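Local coordinates for protein putative rhamnosidase (Streptomyces avermitilis, PDB 3W5M) that hydrolyses terminal non-reducing alpha-L-rhamnose residues from alpha-L-rhamnosides, including citrus flavonoids and gum arabic, and binds L-rhamnose through a calcium-dependent carbohydrate-binding module, at residues V47-A52 with H56-D61; P78-K81 with R85-W88; A285-G288 with G293-A296. One frame throughout, in Å; residues are numbered along the deposited sequence.

Interaction 1: residues V47-A52 with H56-D61; sequences VASSAA and HPDVWD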
# COMPACT_ATOMS: atom_id res chain seq x y z
N VAL A 47 17.39 -9.85 30.86
CA VAL A 47 16.00 -9.44 30.75
C VAL A 47 15.40 -9.53 32.15
O VAL A 47 15.64 -10.51 32.86
CB VAL A 47 15.19 -10.38 29.80
CG1 VAL A 47 13.78 -9.84 29.59
CG2 VAL A 47 15.90 -10.60 28.47
N ALA A 48 14.63 -8.52 32.52
CA ALA A 48 14.04 -8.40 33.84
C ALA A 48 12.71 -7.66 33.80
O ALA A 48 12.35 -7.03 32.79
CB ALA A 48 15.04 -7.70 34.78
N SER A 49 11.96 -7.73 34.91
CA SER A 49 10.63 -7.14 34.97
C SER A 49 10.66 -5.64 35.27
O SER A 49 9.62 -4.98 35.25
CB SER A 49 9.76 -7.89 36.00
OG SER A 49 10.22 -7.63 37.32
N SER A 50 11.85 -5.10 35.53
CA SER A 50 12.01 -3.66 35.71
C SER A 50 13.42 -3.24 35.29
O SER A 50 14.31 -4.08 35.21
CB SER A 50 11.74 -3.24 37.16
OG SER A 50 12.82 -3.64 37.97
N ALA A 51 13.59 -1.94 35.04
CA ALA A 51 14.88 -1.41 34.61
C ALA A 51 15.94 -1.57 35.70
O ALA A 51 17.04 -2.04 35.41
CB ALA A 51 14.75 0.05 34.17
N ALA A 52 15.59 -1.23 36.94
CA ALA A 52 16.50 -1.40 38.10
C ALA A 52 16.79 -2.87 38.36
O ALA A 52 17.90 -3.23 38.74
CB ALA A 52 15.92 -0.74 39.33
N HIS A 56 20.02 -7.76 39.03
CA HIS A 56 19.63 -9.09 39.52
C HIS A 56 18.42 -9.55 38.70
O HIS A 56 17.29 -9.49 39.18
CB HIS A 56 19.29 -9.05 41.01
CG HIS A 56 20.28 -8.28 41.83
ND1 HIS A 56 20.07 -6.98 42.23
CD2 HIS A 56 21.50 -8.63 42.30
CE1 HIS A 56 21.11 -6.56 42.92
NE2 HIS A 56 22.00 -7.54 42.98
N PRO A 57 18.66 -9.99 37.44
CA PRO A 57 17.58 -10.23 36.46
C PRO A 57 16.71 -11.44 36.81
O PRO A 57 17.22 -12.52 37.04
CB PRO A 57 18.34 -10.50 35.16
CG PRO A 57 19.67 -11.02 35.61
CD PRO A 57 19.99 -10.23 36.84
N ASP A 58 15.40 -11.23 36.82
CA ASP A 58 14.43 -12.27 37.16
C ASP A 58 13.83 -12.99 35.95
O ASP A 58 13.10 -13.97 36.13
CB ASP A 58 13.31 -11.71 38.03
CG ASP A 58 12.58 -10.56 37.37
OD1 ASP A 58 12.96 -10.16 36.25
OD2 ASP A 58 11.61 -10.05 37.97
N VAL A 59 14.10 -12.53 34.72
CA VAL A 59 13.54 -13.23 33.54
C VAL A 59 14.61 -14.08 32.85
O VAL A 59 14.48 -15.29 32.74
CB VAL A 59 12.84 -12.23 32.57
CG1 VAL A 59 12.27 -12.93 31.34
CG2 VAL A 59 11.75 -11.45 33.29
N TRP A 60 15.70 -13.45 32.41
CA TRP A 60 16.74 -14.17 31.68
C TRP A 60 18.10 -13.51 31.87
O TRP A 60 18.20 -12.30 32.03
CB TRP A 60 16.42 -14.22 30.19
CG TRP A 60 17.32 -15.11 29.34
CD1 TRP A 60 17.73 -16.39 29.63
CD2 TRP A 60 17.83 -14.81 28.03
NE1 TRP A 60 18.48 -16.88 28.60
CE2 TRP A 60 18.56 -15.94 27.60
CE3 TRP A 60 17.73 -13.70 27.18
CZ2 TRP A 60 19.21 -15.99 26.36
CZ3 TRP A 60 18.39 -13.74 25.96
CH2 TRP A 60 19.12 -14.88 25.55
N ASP A 61 19.12 -14.35 31.86
CA ASP A 61 20.49 -13.92 31.78
C ASP A 61 21.18 -14.94 30.91
O ASP A 61 21.39 -16.06 31.34
CB ASP A 61 21.15 -13.88 33.16
CG ASP A 61 22.53 -13.23 33.13
OD1 ASP A 61 23.26 -13.38 32.12
OD2 ASP A 61 22.87 -12.57 34.13
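V47 O is gripped by two successive amides of residues 56-61, V59 N at 3.1 Å and W60 N at 3.0 Å, which arrive from the same face of its carbonyl plane. The second bond is nearly straight, at 169° about the hydrogen, whereas the first is bent to 138°. V47 N returns a hydrogen bond to W60 O, completing the antiparallel hydrogen-bonded pair of V47 with W60. Because V59 and W60 both lie opposite V47, this is a classic beta bulge, at the turn end of the hairpin formed by strands 40-48 and 60-66 in the N-terminal immunoglobulin-like domain. Beyond it the D58 carboxylate bridges S49: OD1 takes the backbone N at 2.9 Å and OD2 takes OG at 2.9 Å, each through its syn lone pair, so that the two bonds hold the carboxylate against rotation. OD1 also lies 3.2 Å from A48 CA. Apolar contacts fill in around the bulge. V47 sends CG1, anti to its own amide N (chi1 -174°), to V59 CG1, while its CG2 meets the W60 ring edge in the plane, 3.8 Å from CE3. Y75 packs edge-to-face on W60 and also touches V47 and V59.

Interaction 2: residues P78-K81 with R85-W88; sequences PPLK and RYFW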
# COMPACT_ATOMS: atom_id res chain seq x y z
N PRO A 78 13.14 -18.09 29.29
CA PRO A 78 11.88 -18.76 29.62
C PRO A 78 10.70 -18.18 28.83
O PRO A 78 10.76 -17.03 28.41
CB PRO A 78 11.74 -18.51 31.13
CG PRO A 78 13.15 -18.32 31.60
CD PRO A 78 13.82 -17.57 30.49
N PRO A 79 9.65 -18.99 28.59
CA PRO A 79 8.53 -18.51 27.76
C PRO A 79 7.99 -17.16 28.22
O PRO A 79 7.74 -16.97 29.42
CB PRO A 79 7.48 -19.59 27.97
CG PRO A 79 8.28 -20.83 28.22
CD PRO A 79 9.41 -20.36 29.08
N LEU A 80 7.78 -16.23 27.28
CA LEU A 80 7.19 -14.93 27.61
C LEU A 80 5.69 -15.01 27.89
O LEU A 80 4.99 -15.84 27.29
CB LEU A 80 7.45 -13.93 26.47
CG LEU A 80 8.90 -13.70 26.03
CD1 LEU A 80 8.92 -12.79 24.80
CD2 LEU A 80 9.68 -13.09 27.17
N LYS A 81 5.21 -14.16 28.79
CA LYS A 81 3.81 -14.05 29.15
C LYS A 81 3.18 -12.89 28.37
O LYS A 81 3.91 -11.92 28.00
CB LYS A 81 3.65 -13.74 30.65
CG LYS A 81 4.21 -14.76 31.63
CD LYS A 81 3.77 -14.44 33.05
CE LYS A 81 4.54 -13.29 33.70
NZ LYS A 81 3.87 -11.95 33.60
N ARG A 85 5.59 -6.06 30.12
CA ARG A 85 6.76 -5.29 29.70
C ARG A 85 8.07 -5.96 30.15
O ARG A 85 8.25 -6.30 31.33
CB ARG A 85 6.66 -3.83 30.16
CG ARG A 85 7.82 -2.95 29.69
CD ARG A 85 7.50 -1.46 29.91
NE ARG A 85 6.40 -1.03 29.07
CZ ARG A 85 6.12 0.23 28.75
NH1 ARG A 85 6.84 1.23 29.25
NH2 ARG A 85 5.09 0.48 27.94
N TYR A 86 8.97 -6.23 29.20
CA TYR A 86 10.25 -6.84 29.48
C TYR A 86 11.37 -5.84 29.27
O TYR A 86 11.54 -5.31 28.17
CB TYR A 86 10.48 -8.07 28.60
CG TYR A 86 9.56 -9.20 28.96
CD1 TYR A 86 9.87 -10.07 30.02
CD2 TYR A 86 8.34 -9.38 28.31
CE1 TYR A 86 9.01 -11.10 30.37
CE2 TYR A 86 7.47 -10.42 28.67
CZ TYR A 86 7.82 -11.28 29.69
OH TYR A 86 6.98 -12.31 30.05
N PHE A 87 12.14 -5.60 30.33
CA PHE A 87 13.28 -4.68 30.24
C PHE A 87 14.52 -5.48 29.90
O PHE A 87 14.65 -6.66 30.29
CB PHE A 87 13.44 -3.88 31.53
CG PHE A 87 12.34 -2.91 31.77
CD1 PHE A 87 11.17 -3.31 32.39
CD2 PHE A 87 12.46 -1.58 31.37
CE1 PHE A 87 10.14 -2.41 32.62
CE2 PHE A 87 11.44 -0.67 31.60
CZ PHE A 87 10.28 -1.09 32.23
N TRP A 88 15.38 -4.90 29.07
CA TRP A 88 16.58 -5.58 28.68
C TRP A 88 17.76 -4.67 28.48
O TRP A 88 17.63 -3.47 28.27
CB TRP A 88 16.37 -6.48 27.45
CG TRP A 88 16.24 -5.74 26.14
CD1 TRP A 88 15.19 -4.98 25.73
CD2 TRP A 88 17.21 -5.69 25.09
NE1 TRP A 88 15.46 -4.44 24.48
CE2 TRP A 88 16.68 -4.89 24.06
CE3 TRP A 88 18.47 -6.28 24.91
CZ2 TRP A 88 17.36 -4.65 22.86
CZ3 TRP A 88 19.18 -6.03 23.72
CH2 TRP A 88 18.61 -5.22 22.70
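Y86 reaches from strand 85-94 to L80 and K81 in the loop preceding that strand, within the N-terminal immunoglobulin-like domain of the enzyme. The geometry is consistent with a tyrosine corner, a motif of Greek-key beta-sandwiches, in which the hydroxyl of a strand tyrosine bonds backbone a few residues earlier, here five. The polar part is one hydrogen bond, donated by K81 N to Y86 OH over 2.9 Å and almost straight at 175°. It ties the loop backbone to the far end of a buried side chain. The Y86 side chain leaves the strand toward the loop, and with CG anti to the carbonyl carbon (chi1 -69°) the ring runs on until its hydroxyl meets this amide. The apolar part belongs to L80, which crosses the tyrosine obliquely and lays its CD2 methyl over one ring face. This is a CH-pi contact, with CD2 3.7 Å from the Y86 ring centroid and 14° off the normal; the nearest ring atom is CZ, at 3.6 Å from CD2. W108 of strand 106-110 also meets the Y86 ring, and L80 packs on this tryptophan as well. K81 lies near the hydroxyl end of the tyrosine, its side chain crossing at about a right angle. Its CB approaches Y86 OH to 3.7 Å, while K81 O stands in the ring plane at the edge, 3.9 Å from CE2.

Interaction 3: residues A285-G288 with G293-A296; sequences AAWG and GRVA
W287 reaches residues 293-296 with its indole. From CB, the side chain leaves with CG anti to the backbone N (chi1 179°), which carries the ring across to the other segment. On the pyrrole side CD1 passes 3.9 Å from V295 O, and the next atom, NE1, donates a 2.7 Å hydrogen bond to that same V295 O. The bond is moderately bent at 152°, and its donor lies in the carbonyl plane, on a lone pair. Farther round, CZ2 rests against the backbone of R294, 3.5 Å from its CA. At the tip, CH2 comes over one face of the R294 guanidinium, 3.4 Å from NH2, and CZ3 shares the same nitrogen. The two planes are 74° apart, so the indole presents its edge to the flat side of the guanidinium, with NH2 near the ring plane. A leucine in place of W287 would probably leave V295 O without its indole donor and the guanidinium of R294 without an aromatic edge beneath it, free to turn. Beside the indole, a water accepts from G288 N (2.8 Å) and donates to G293 O (2.7 Å), linking the two backbones. R294 centres an inverse gamma turn, closed by a weak bond from V295 N to G293 O. V295, whose carbonyl W287 holds by its NE1 bond, packs with its side chain against W203, a rhamnose-binding residue; the contact thus lies beside the rhamnose site of the calcium-dependent CBM67 module.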
# COMPACT_ATOMS: atom_id res chain seq x y z
N ALA A 285 -41.13 -8.16 -12.93
CA ALA A 285 -40.72 -9.13 -11.89
C ALA A 285 -40.73 -8.43 -10.56
O ALA A 285 -40.38 -7.24 -10.48
CB ALA A 285 -39.31 -9.65 -12.15
N ALA A 286 -41.08 -9.17 -9.50
CA ALA A 286 -40.91 -8.66 -8.15
C ALA A 286 -39.40 -8.58 -7.88
O ALA A 286 -38.58 -9.24 -8.57
CB ALA A 286 -41.58 -9.58 -7.14
N TRP A 287 -39.01 -7.77 -6.90
CA TRP A 287 -37.61 -7.71 -6.56
C TRP A 287 -37.13 -9.11 -6.18
O TRP A 287 -37.80 -9.83 -5.45
CB TRP A 287 -37.38 -6.76 -5.40
CG TRP A 287 -35.95 -6.70 -5.01
CD1 TRP A 287 -34.96 -5.98 -5.60
CD2 TRP A 287 -35.35 -7.42 -3.93
NE1 TRP A 287 -33.76 -6.21 -4.95
CE2 TRP A 287 -33.98 -7.08 -3.92
CE3 TRP A 287 -35.83 -8.33 -2.98
CZ2 TRP A 287 -33.08 -7.61 -2.97
CZ3 TRP A 287 -34.92 -8.87 -2.04
CH2 TRP A 287 -33.57 -8.49 -2.05
N GLY A 288 -35.98 -9.50 -6.70
CA GLY A 288 -35.48 -10.84 -6.41
C GLY A 288 -35.80 -11.81 -7.51
O GLY A 288 -35.08 -12.80 -7.69
N GLY A 293 -31.97 -10.66 -10.06
CA GLY A 293 -31.63 -11.15 -8.72
C GLY A 293 -31.79 -10.12 -7.61
O GLY A 293 -32.54 -9.14 -7.75
N ARG A 294 -31.07 -10.33 -6.51
CA ARG A 294 -31.30 -9.59 -5.28
C ARG A 294 -30.49 -8.30 -5.21
O ARG A 294 -29.72 -8.07 -4.27
CB ARG A 294 -31.05 -10.49 -4.06
CG ARG A 294 -31.93 -11.73 -4.02
CD ARG A 294 -31.74 -12.54 -2.74
NE ARG A 294 -32.12 -11.80 -1.54
CZ ARG A 294 -33.32 -11.85 -0.94
NH1 ARG A 294 -34.29 -12.62 -1.41
NH2 ARG A 294 -33.55 -11.12 0.14
N VAL A 295 -30.70 -7.43 -6.20
CA VAL A 295 -29.96 -6.20 -6.38
C VAL A 295 -30.16 -5.25 -5.19
O VAL A 295 -31.28 -5.05 -4.74
CB VAL A 295 -30.38 -5.53 -7.71
CG1 VAL A 295 -30.11 -4.05 -7.70
CG2 VAL A 295 -29.65 -6.18 -8.87
N ALA A 296 -29.06 -4.70 -4.65
CA ALA A 296 -29.14 -3.75 -3.53
C ALA A 296 -28.19 -2.57 -3.70
O ALA A 296 -27.06 -2.74 -4.15
CB ALA A 296 -28.87 -4.43 -2.19
O HOH W 1 -34.79 -8.83 -9.18

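Overall arrangement
Interactions 1 and 2 lie in one immunoglobulin-like domain, their centres about 9 Å apart, and reach neighbouring strands, 40-48 and 85-94, of the same sheet. They touch directly: A48 O and F87 N probably form a hydrogen bond, and V59 O packs on P78. Both combine buried and exposed residues, yet interaction 1 relies on paired backbone and a carboxylate that takes two hydrogen bonds from one serine, whereas interaction 2 is carried by one buried aromatic side chain beneath a loop. Interaction 3 stands apart in CBM67, its centre about 65 Å and 57 Å from theirs. This surface contact joins a strand end to a loop through an indole, a guanidinium and a bridging water.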